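Local coordinates for uncharacterized protein (Legionella pneumophila subsp. pneumophila, PDB 5L1A) that is of unknown function but supplies the all-helical DUF5638 part of a longer Legionella protein that is probably membrane-associated, at residues 22-26 with 73-77; 42-47 with 65-69; 83-87 with 104-108. One frame throughout, in Å; residues are numbered along the deposited sequence.

Interaction 1 (22-26 with 73-77); sequences LNQFF and VSQVK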
loop_
_atom_site.group_PDB
_atom_site.type_symbol
_atom_site.label_atom_id
_atom_site.label_comp_id
_atom_site.label_asym_id
_atom_site.label_seq_id
_atom_site.Cartn_x
_atom_site.Cartn_y
_atom_site.Cartn_z
ATOM N N LEU A 22 -5.416 0.407 7.128
ATOM C CA LEU A 22 -4.974 1.789 6.989
ATOM C C LEU A 22 -5.930 2.741 7.692
ATOM O O LEU A 22 -5.491 3.656 8.398
ATOM C CB LEU A 22 -4.838 2.157 5.512
ATOM C CG LEU A 22 -3.429 2.142 4.917
ATOM C CD1 LEU A 22 -3.451 2.603 3.468
ATOM C CD2 LEU A 22 -2.467 2.992 5.741
ATOM N N ASN A 23 -7.240 2.541 7.514
ATOM C CA ASN A 23 -8.214 3.395 8.189
ATOM C C ASN A 23 -8.073 3.300 9.703
ATOM O O ASN A 23 -8.126 4.317 10.403
ATOM C CB ASN A 23 -9.637 3.024 7.767
ATOM C CG ASN A 23 -9.885 3.239 6.288
ATOM O OD1 ASN A 23 -9.095 3.884 5.599
ATOM N ND2 ASN A 23 -10.994 2.702 5.794
ATOM N N GLN A 24 -7.887 2.085 10.226
ATOM C CA GLN A 24 -7.805 1.909 11.673
ATOM C C GLN A 24 -6.532 2.517 12.247
ATOM O O GLN A 24 -6.517 2.926 13.413
ATOM C CB GLN A 24 -7.902 0.425 12.028
ATOM C CG GLN A 24 -9.255 -0.192 11.715
ATOM C CD GLN A 24 -9.302 -1.677 12.011
ATOM O OE1 GLN A 24 -8.266 -2.341 12.078
ATOM N NE2 GLN A 24 -10.506 -2.209 12.194
ATOM N N PHE A 25 -5.458 2.579 11.455
ATOM C CA PHE A 25 -4.262 3.303 11.877
ATOM C C PHE A 25 -4.592 4.753 12.205
ATOM O O PHE A 25 -4.232 5.261 13.274
ATOM C CB PHE A 25 -3.191 3.244 10.785
ATOM C CG PHE A 25 -2.458 1.931 10.707
ATOM C CD1 PHE A 25 -2.367 1.098 11.811
ATOM C CD2 PHE A 25 -1.849 1.539 9.524
ATOM C CE1 PHE A 25 -1.688 -0.107 11.737
ATOM C CE2 PHE A 25 -1.168 0.334 9.441
ATOM C CZ PHE A 25 -1.089 -0.491 10.549
ATOM N N PHE A 26 -5.281 5.433 11.293
ATOM C CA PHE A 26 -5.591 6.854 11.412
ATOM C C PHE A 26 -7.091 6.987 11.655
ATOM O O PHE A 26 -7.868 7.295 10.750
ATOM C CB PHE A 26 -5.150 7.597 10.161
ATOM C CG PHE A 26 -3.782 7.212 9.683
ATOM C CD1 PHE A 26 -2.649 7.753 10.272
ATOM C CD2 PHE A 26 -3.626 6.308 8.648
ATOM C CE1 PHE A 26 -1.390 7.400 9.836
ATOM C CE2 PHE A 26 -2.369 5.948 8.207
ATOM C CZ PHE A 26 -1.249 6.494 8.801
ATOM N N VAL A 73 4.110 0.908 7.438
ATOM C CA VAL A 73 3.376 2.032 8.017
ATOM C C VAL A 73 3.240 1.865 9.523
ATOM O O VAL A 73 3.442 2.815 10.288
ATOM C CB VAL A 73 1.999 2.186 7.343
ATOM C CG1 VAL A 73 1.213 3.302 8.015
ATOM C CG2 VAL A 73 2.159 2.468 5.864
ATOM N N SER A 74 2.895 0.656 9.977
ATOM C CA SER A 74 2.744 0.431 11.411
ATOM C C SER A 74 4.065 0.642 12.142
ATOM O O SER A 74 4.091 1.221 13.234
ATOM C CB SER A 74 2.194 -0.972 11.675
ATOM O OG SER A 74 3.080 -1.979 11.220
ATOM N N GLN A 75 5.174 0.200 11.546
ATOM C CA GLN A 75 6.473 0.377 12.189
ATOM C C GLN A 75 6.864 1.849 12.259
ATOM O O GLN A 75 7.483 2.284 13.239
ATOM C CB GLN A 75 7.541 -0.421 11.446
ATOM C CG GLN A 75 7.300 -1.910 11.422
ATOM C CD GLN A 75 8.275 -2.632 10.518
ATOM O OE1 GLN A 75 9.470 -2.342 10.516
ATOM N NE2 GLN A 75 7.766 -3.571 9.733
ATOM N N VAL A 76 6.519 2.627 11.234
ATOM C CA VAL A 76 6.832 4.052 11.244
ATOM C C VAL A 76 5.932 4.796 12.219
ATOM O O VAL A 76 6.406 5.567 13.062
ATOM C CB VAL A 76 6.719 4.637 9.824
ATOM C CG1 VAL A 76 6.867 6.149 9.863
ATOM C CG2 VAL A 76 7.769 4.031 8.924
ATOM N N LYS A 77 4.621 4.575 12.122
ATOM C CA LYS A 77 3.683 5.323 12.952
ATOM C C LYS A 77 3.872 5.013 14.433
ATOM O O LYS A 77 3.738 5.903 15.279
ATOM C CB LYS A 77 2.247 5.025 12.518
ATOM C CG LYS A 77 1.203 5.877 13.217
ATOM C CD LYS A 77 -0.199 5.582 12.703
ATOM C CE LYS A 77 -1.235 6.468 13.382
ATOM N NZ LYS A 77 -1.322 6.205 14.846
#

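Interaction 2 (42-47 with 65-69); sequences IKYFYN and EYENF. With I3C (5-amino-2,4,6-triiodobenzene-1,3-dicarboxylic acid), chain E; I3C (5-amino-2,4,6-triiodobenzene-1,3-dicarboxylic acid), chain B.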
loop_
_atom_site.group_PDB
_atom_site.type_symbol
_atom_site.label_atom_id
_atom_site.label_comp_id
_atom_site.label_asym_id
_atom_site.label_seq_id
_atom_site.Cartn_x
_atom_site.Cartn_y
_atom_site.Cartn_z
ATOM N N ILE A 42 -2.627 6.640 -1.813
ATOM C CA ILE A 42 -1.976 5.360 -1.555
ATOM C C ILE A 42 -2.931 4.208 -1.835
ATOM O O ILE A 42 -2.574 3.233 -2.508
ATOM C CB ILE A 42 -1.450 5.310 -0.108
ATOM C CG1 ILE A 42 -0.149 6.107 0.016
ATOM C CG2 ILE A 42 -1.247 3.874 0.333
ATOM C CD1 ILE A 42 0.978 5.570 -0.847
ATOM N N LYS A 43 -4.160 4.299 -1.324
ATOM C CA LYS A 43 -5.102 3.203 -1.515
ATOM C C LYS A 43 -5.511 3.071 -2.973
ATOM O O LYS A 43 -5.702 1.954 -3.464
ATOM C CB LYS A 43 -6.324 3.395 -0.618
ATOM C CG LYS A 43 -5.960 3.483 0.852
ATOM C CD LYS A 43 -7.072 2.981 1.748
ATOM C CE LYS A 43 -8.272 3.893 1.712
ATOM N NZ LYS A 43 -9.334 3.387 2.621
ATOM N N TYR A 44 -5.635 4.192 -3.681
ATOM C CA TYR A 44 -5.892 4.133 -5.113
ATOM C C TYR A 44 -4.741 3.467 -5.859
ATOM O O TYR A 44 -4.977 2.720 -6.815
ATOM C CB TYR A 44 -6.147 5.540 -5.646
ATOM C CG TYR A 44 -6.288 5.631 -7.145
ATOM C CD1 TYR A 44 -7.502 5.360 -7.768
ATOM C CD2 TYR A 44 -5.210 5.998 -7.939
ATOM C CE1 TYR A 44 -7.631 5.444 -9.142
ATOM C CE2 TYR A 44 -5.330 6.085 -9.306
ATOM C CZ TYR A 44 -6.541 5.808 -9.904
ATOM O OH TYR A 44 -6.657 5.900 -11.272
ATOM N N PHE A 45 -3.500 3.705 -5.427
ATOM C CA PHE A 45 -2.341 3.130 -6.110
ATOM C C PHE A 45 -2.360 1.603 -6.064
ATOM O O PHE A 45 -2.140 0.940 -7.083
ATOM C CB PHE A 45 -1.049 3.671 -5.493
ATOM C CG PHE A 45 0.191 2.968 -5.969
ATOM C CD1 PHE A 45 0.770 3.301 -7.178
ATOM C CD2 PHE A 45 0.783 1.976 -5.202
ATOM C CE1 PHE A 45 1.910 2.655 -7.617
ATOM C CE2 PHE A 45 1.925 1.327 -5.639
ATOM C CZ PHE A 45 2.486 1.669 -6.847
ATOM N N TYR A 46 -2.608 1.025 -4.890
ATOM C CA TYR A 46 -2.530 -0.426 -4.773
ATOM C C TYR A 46 -3.777 -1.106 -5.322
ATOM O O TYR A 46 -3.677 -2.144 -5.983
ATOM C CB TYR A 46 -2.295 -0.828 -3.318
ATOM C CG TYR A 46 -0.910 -0.494 -2.831
ATOM C CD1 TYR A 46 0.183 -1.256 -3.218
ATOM C CD2 TYR A 46 -0.692 0.585 -1.990
ATOM C CE1 TYR A 46 1.459 -0.953 -2.776
ATOM C CE2 TYR A 46 0.579 0.896 -1.539
ATOM C CZ TYR A 46 1.650 0.124 -1.934
ATOM O OH TYR A 46 2.916 0.435 -1.491
ATOM N N ASN A 47 -4.954 -0.536 -5.061
ATOM C CA ASN A 47 -6.182 -1.106 -5.604
ATOM C C ASN A 47 -6.197 -1.056 -7.128
ATOM O O ASN A 47 -6.561 -2.043 -7.777
ATOM C CB ASN A 47 -7.395 -0.386 -5.018
ATOM C CG ASN A 47 -7.788 -0.927 -3.651
ATOM O OD1 ASN A 47 -8.542 -1.893 -3.553
ATOM N ND2 ASN A 47 -7.274 -0.310 -2.593
ATOM N N GLU A 65 2.675 -6.840 -1.992
ATOM C CA GLU A 65 3.345 -5.547 -1.911
ATOM C C GLU A 65 2.560 -4.578 -1.035
ATOM O O GLU A 65 3.149 -3.816 -0.261
ATOM C CB GLU A 65 3.544 -4.968 -3.311
ATOM C CG GLU A 65 4.316 -3.661 -3.337
ATOM C CD GLU A 65 4.066 -2.867 -4.602
ATOM O OE1 GLU A 65 3.069 -3.162 -5.294
ATOM O OE2 GLU A 65 4.859 -1.949 -4.904
ATOM N N TYR A 66 1.232 -4.596 -1.150
ATOM C CA TYR A 66 0.390 -3.774 -0.287
ATOM C C TYR A 66 0.518 -4.201 1.172
ATOM O O TYR A 66 0.529 -3.359 2.079
ATOM C CB TYR A 66 -1.062 -3.875 -0.757
ATOM C CG TYR A 66 -1.983 -2.767 -0.304
ATOM C CD1 TYR A 66 -1.510 -1.680 0.421
ATOM C CD2 TYR A 66 -3.337 -2.814 -0.604
ATOM C CE1 TYR A 66 -2.369 -0.669 0.832
ATOM C CE2 TYR A 66 -4.199 -1.815 -0.201
ATOM C CZ TYR A 66 -3.714 -0.747 0.517
ATOM O OH TYR A 66 -4.581 0.245 0.917
ATOM N N GLU A 67 0.625 -5.507 1.416
ATOM C CA GLU A 67 0.733 -6.000 2.786
ATOM C C GLU A 67 2.053 -5.592 3.428
ATOM O O GLU A 67 2.083 -5.204 4.602
ATOM C CB GLU A 67 0.573 -7.519 2.805
ATOM C CG GLU A 67 -0.843 -7.967 2.544
ATOM C CD GLU A 67 -0.923 -9.403 2.089
ATOM O OE1 GLU A 67 0.119 -9.970 1.703
ATOM O OE2 GLU A 67 -2.033 -9.965 2.119
ATOM N N ASN A 68 3.154 -5.682 2.680
ATOM C CA ASN A 68 4.438 -5.221 3.202
ATOM C C ASN A 68 4.411 -3.724 3.474
ATOM O O ASN A 68 4.991 -3.255 4.461
ATOM C CB ASN A 68 5.566 -5.565 2.227
ATOM C CG ASN A 68 5.796 -7.059 2.099
ATOM O OD1 ASN A 68 5.646 -7.809 3.063
ATOM N ND2 ASN A 68 6.164 -7.498 0.900
ATOM N N PHE A 69 3.741 -2.957 2.611
ATOM C CA PHE A 69 3.603 -1.524 2.852
ATOM C C PHE A 69 2.850 -1.256 4.150
ATOM O O PHE A 69 3.220 -0.357 4.914
ATOM C CB PHE A 69 2.896 -0.856 1.671
ATOM C CG PHE A 69 2.450 0.556 1.944
ATOM C CD1 PHE A 69 3.337 1.615 1.828
ATOM C CD2 PHE A 69 1.136 0.827 2.307
ATOM C CE1 PHE A 69 2.924 2.918 2.076
ATOM C CE2 PHE A 69 0.721 2.126 2.558
ATOM C CZ PHE A 69 1.616 3.171 2.437
HETATM I I3 I3C E . 4.103 -5.085 -7.578
HETATM I I2 I3C E . 1.539 -0.077 -10.364
HETATM I I1 I3C E . 6.260 -3.033 -12.949
HETATM O O8 I3C E . 5.733 -5.974 -10.865
HETATM O O9 I3C E . 7.071 -4.715 -9.682
HETATM C C10 I3C E . 3.834 -0.774 -12.520
HETATM N N13 I3C E . 2.085 -2.480 -8.120
HETATM C C1 I3C E . 4.951 -3.815 -10.260
HETATM C C6 I3C E . 3.987 -3.694 -9.136
HETATM C C5 I3C E . 2.970 -2.600 -9.140
HETATM C C4 I3C E . 2.929 -1.636 -10.275
HETATM C C3 I3C E . 3.892 -1.763 -11.393
HETATM C C2 I3C E . 4.901 -2.849 -11.381
HETATM C C7 I3C E . 5.983 -4.906 -10.268
HETATM O O11 I3C E . 4.439 0.313 -12.389
HETATM O O12 I3C E . 3.183 -1.051 -13.549
HETATM I I3 I3C B . 11.165 -10.069 -3.903
HETATM I I2 I3C B . 10.144 -5.489 0.059
HETATM I I1 I3C B . 7.044 -5.684 -5.234
HETATM O O8 I3C B . 7.991 -9.300 -5.662
HETATM O O9 I3C B . 9.520 -8.065 -6.632
HETATM C C10 I3C B . 8.016 -4.579 -2.301
HETATM N N13 I3C B . 11.376 -8.183 -1.242
HETATM C C1 I3C B . 9.164 -7.750 -4.316
HETATM C C6 I3C B . 10.165 -8.320 -3.386
HETATM C C5 I3C B . 10.462 -7.663 -2.096
HETATM C C4 I3C B . 9.741 -6.425 -1.748
HETATM C C3 I3C B . 8.739 -5.839 -2.662
HETATM C C2 I3C B . 8.455 -6.508 -3.945
HETATM C C7 I3C B . 8.873 -8.417 -5.622
HETATM O O11 I3C B . 6.996 -4.657 -1.585
HETATM O O12 I3C B . 8.457 -3.486 -2.726
#

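Interaction 3 (83-87 with 104-108); sequences ADKAF and ANFFK. With I3C (5-amino-2,4,6-triiodobenzene-1,3-dicarboxylic acid), chain D.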
loop_
_atom_site.group_PDB
_atom_site.type_symbol
_atom_site.label_atom_id
_atom_site.label_comp_id
_atom_site.label_asym_id
_atom_site.label_seq_id
_atom_site.Cartn_x
_atom_site.Cartn_y
_atom_site.Cartn_z
ATOM N N ALA A 83 11.275 7.051 8.810
ATOM C CA ALA A 83 10.787 6.987 7.436
ATOM C C ALA A 83 11.876 6.564 6.457
ATOM O O ALA A 83 11.574 5.947 5.429
ATOM C CB ALA A 83 10.200 8.334 7.026
ATOM N N ASP A 84 13.139 6.883 6.745
ATOM C CA ASP A 84 14.214 6.481 5.840
ATOM C C ASP A 84 14.404 4.970 5.837
ATOM O O ASP A 84 14.576 4.367 4.772
ATOM C CB ASP A 84 15.514 7.185 6.215
ATOM C CG ASP A 84 15.499 8.652 5.856
ATOM O OD1 ASP A 84 14.586 9.062 5.110
ATOM O OD2 ASP A 84 16.400 9.391 6.311
ATOM N N LYS A 85 14.383 4.344 7.016
ATOM C CA LYS A 85 14.452 2.887 7.079
ATOM C C LYS A 85 13.324 2.253 6.274
ATOM O O LYS A 85 13.547 1.295 5.526
ATOM C CB LYS A 85 14.392 2.417 8.533
ATOM C CG LYS A 85 15.628 2.725 9.360
ATOM C CD LYS A 85 16.701 1.675 9.164
ATOM C CE LYS A 85 17.868 1.888 10.118
ATOM N NZ LYS A 85 18.962 0.906 9.865
ATOM N N ALA A 86 12.110 2.789 6.404
ATOM C CA ALA A 86 10.961 2.218 5.709
ATOM C C ALA A 86 11.097 2.347 4.199
ATOM O O ALA A 86 10.826 1.391 3.464
ATOM C CB ALA A 86 9.677 2.894 6.184
ATOM N N PHE A 87 11.500 3.525 3.716
ATOM C CA PHE A 87 11.624 3.725 2.278
ATOM C C PHE A 87 12.757 2.895 1.690
ATOM O O PHE A 87 12.629 2.395 0.568
ATOM C CB PHE A 87 11.829 5.207 1.961
ATOM C CG PHE A 87 11.913 5.501 0.489
ATOM C CD1 PHE A 87 10.845 5.212 -0.351
ATOM C CD2 PHE A 87 13.058 6.061 -0.056
ATOM C CE1 PHE A 87 10.916 5.478 -1.706
ATOM C CE2 PHE A 87 13.136 6.331 -1.411
ATOM C CZ PHE A 87 12.066 6.036 -2.236
ATOM N N ALA A 104 7.386 7.336 -0.245
ATOM C CA ALA A 104 8.336 7.970 0.663
ATOM C C ALA A 104 7.692 9.124 1.416
ATOM O O ALA A 104 7.926 9.296 2.618
ATOM C CB ALA A 104 9.563 8.454 -0.108
ATOM N N ASN A 105 6.877 9.927 0.728
ATOM C CA ASN A 105 6.185 11.024 1.397
ATOM C C ASN A 105 5.227 10.504 2.461
ATOM O O ASN A 105 5.114 11.091 3.543
ATOM C CB ASN A 105 5.440 11.881 0.372
ATOM C CG ASN A 105 4.576 12.949 1.022
ATOM O OD1 ASN A 105 3.401 12.721 1.315
ATOM N ND2 ASN A 105 5.154 14.125 1.245
ATOM N N PHE A 106 4.533 9.396 2.182
ATOM C CA PHE A 106 3.590 8.874 3.166
ATOM C C PHE A 106 4.305 8.340 4.404
ATOM O O PHE A 106 3.783 8.462 5.518
ATOM C CB PHE A 106 2.708 7.790 2.546
ATOM C CG PHE A 106 1.516 7.417 3.393
ATOM C CD1 PHE A 106 0.370 8.202 3.387
ATOM C CD2 PHE A 106 1.541 6.284 4.192
ATOM C CE1 PHE A 106 -0.726 7.865 4.163
ATOM C CE2 PHE A 106 0.448 5.937 4.974
ATOM C CZ PHE A 106 -0.688 6.729 4.959
ATOM N N PHE A 107 5.500 7.768 4.239
ATOM C CA PHE A 107 6.264 7.324 5.402
ATOM C C PHE A 107 6.677 8.498 6.278
ATOM O O PHE A 107 6.547 8.438 7.507
ATOM C CB PHE A 107 7.495 6.536 4.959
ATOM C CG PHE A 107 7.180 5.159 4.481
ATOM C CD1 PHE A 107 6.110 4.465 5.014
ATOM C CD2 PHE A 107 7.942 4.559 3.496
ATOM C CE1 PHE A 107 5.805 3.191 4.578
ATOM C CE2 PHE A 107 7.645 3.283 3.053
ATOM C CZ PHE A 107 6.576 2.596 3.595
ATOM N N LYS A 108 7.176 9.572 5.666
ATOM C CA LYS A 108 7.574 10.740 6.439
ATOM C C LYS A 108 6.390 11.409 7.124
ATOM O O LYS A 108 6.571 12.050 8.164
ATOM C CB LYS A 108 8.299 11.738 5.537
ATOM C CG LYS A 108 9.458 11.125 4.764
ATOM C CD LYS A 108 10.395 12.183 4.214
ATOM C CE LYS A 108 11.320 12.713 5.298
ATOM N NZ LYS A 108 12.271 11.666 5.775
HETATM I I3 I3C D . 11.404 9.277 -3.230
HETATM I I2 I3C D . 12.237 14.735 -5.932
HETATM I I1 I3C D . 15.394 9.721 -7.853
HETATM O O8 I3C D . 13.036 7.563 -6.201
HETATM O O9 I3C D . 14.456 7.974 -4.585
HETATM C C10 I3C D . 14.387 12.917 -7.762
HETATM N N13 I3C D . 11.119 12.442 -3.932
HETATM C C1 I3C D . 13.328 9.819 -5.565
HETATM C C6 I3C D . 12.344 10.448 -4.664
HETATM C C5 I3C D . 12.026 11.887 -4.771
HETATM C C4 I3C D . 12.706 12.706 -5.800
HETATM C C3 I3C D . 13.703 12.087 -6.714
HETATM C C2 I3C D . 14.006 10.636 -6.593
HETATM C C7 I3C D . 13.629 8.357 -5.440
HETATM O O11 I3C D . 15.624 13.067 -7.708
HETATM O O12 I3C D . 13.694 13.445 -8.655
#

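Interaction 1 (22-26 with 73-77)
The backbone oxygen Phe25 O has the end of the Lys77 side chain laid against it, with CE at 3.2 Å and NZ at 3.4 Å. Lys77 is stretched out as far as CE and bends only at chi4 (-64°), which turns NZ off the line of the chain, so that CE stays nearer Phe25 O. Along the way its methylenes pass the Phe26 ring head to tail, CD 3.6 Å from Phe26 CE1. The Phe25 ring turns to the other helix with its far end: CZ lies 3.5 Å from Ser74 CB. Ser74 OG takes no part in this, being hydrogen-bonded to Ser71 O one turn back. Val73 CG1, held anti to its own backbone N (chi1 176°), faces the notch between the two rings from the other helix, 3.8 Å from Phe25 CD2 and 4.1 Å from Phe26 CZ. Leu22 CD2 approaches the same methyl less closely and lies in plane at the edge of the Phe26 ring, while Phe25 CB covers one face of that ring. Phe35 meets the Phe26 ring in a T-shaped pair. This is apolar packing, rimmed by a lysine, between the C-terminal ends of two helices in an all-helical domain.

Interaction 2 (42-47 with 65-69)
Tyr46 and Tyr66 form an offset stack, their ring centroids 4.4 Å apart and planes 7° from parallel. Because the rings are displaced, Tyr46 CB sits over the face of Tyr66 in a CH-pi contact, 3.6 Å from its centroid, while Tyr46 CD2 meets Tyr66 CD1 at 3.4 Å. The far end of Tyr46 reaches Phe69: its OH lies 3.4 Å from Phe69 CB, and CE2 stands over one face of the Phe69 ring, the rings meeting obliquely. Ile42 and Phe69 point at each other, Ile42 CG2 meeting Phe69 CE2 at 3.4 Å on the Tyr46 side of that ring. At the edge of Tyr46, the Glu65 carboxylate stands almost upright to the ring (planes 84° apart), with CD 3.7 Å from Tyr46 CE1. Glu65 CG is anti to the backbone N (chi1 -176°) and the chain extended, taking OE1 to the amino N13 of a bound triiodoisophthalic acid, which donates a 3.1 Å hydrogen bond. Farther out, Lys43 CG packs on Tyr66 OH, which is hydrogen-bonded to Asp19 of helix 8-25. Asn47 ND2 is shared between Asp19 and Lys43 O. The arrangement is a buried aromatic cluster between roughly antiparallel helices near the centre of an all-helical domain.

Interaction 3 (83-87 with 104-108)
Ala83 and Phe107 bring the two backbones within 5.0 Å, CA to CA, where segments 83-87 and 104-108 run roughly antiparallel, their axes 8.8 Å apart at closest approach and 148° between directions. Small residues permit this closeness. Ala83 CB presses directly on the opposing main chain, 3.5 Å from Lys108 N, and also touches Phe107 CB and Lys108 CG. Two alanine-on-ring contacts flank the meeting line, one supplied by each helix. Ala86 CB stands over the centre of one face of Phe107, 3.7 Å from the ring centroid, and Phe107 CD2 lies near the backbone N of Phe87. In return, Ala104 CB sits over a face of Phe87, 3.7 Å from that centroid but shifted toward the rim, on the side of CD1. Phe87 has CG anti to the backbone N (chi1 -178°), which swings its ring across Ala104 and leaves its tip against a bound triiodoisophthalic acid: Phe87 CZ is 3.5 Å from iodine I3, and Ala104 CB touches the same iodine. Asp100 and Val101 complete this site. On the exposed margin, Lys108 curls at its last two torsions over Ala83, so that NZ meets Asp84 OD1 in a salt bridge of 3.5 Å. Deeper in, Phe107 continues onto Leu72 and Val73 of helix 56-77. The contact thus rests on close apolar and CH-pi packing with no hydrogen bond joining the two segments, and the single charged pair at its solvent edge, being long, probably adds only modestly.

From the N terminus, helix 8-25 leads into helix 33-51 and then helix 56-77, whose end returns to the end of the first helix at interaction 1. The loop so closed contains interaction 2, which joins helices 33-51 and 56-77 and is nested inside it. Interaction 3 follows in series, closing a short loop between helices 83-90 and 97-110; none of the three cross. Helix 56-77 serves both earlier contacts. Interactions 1 and 2 meet where Leu22 packs on Ile42, Lys43 and Tyr66. Phe106 and Phe107 bring interaction 3 onto Phe69 of interaction 2, and Val76 and Phe26 bring interaction 1 onto the last helix, joining all five helices.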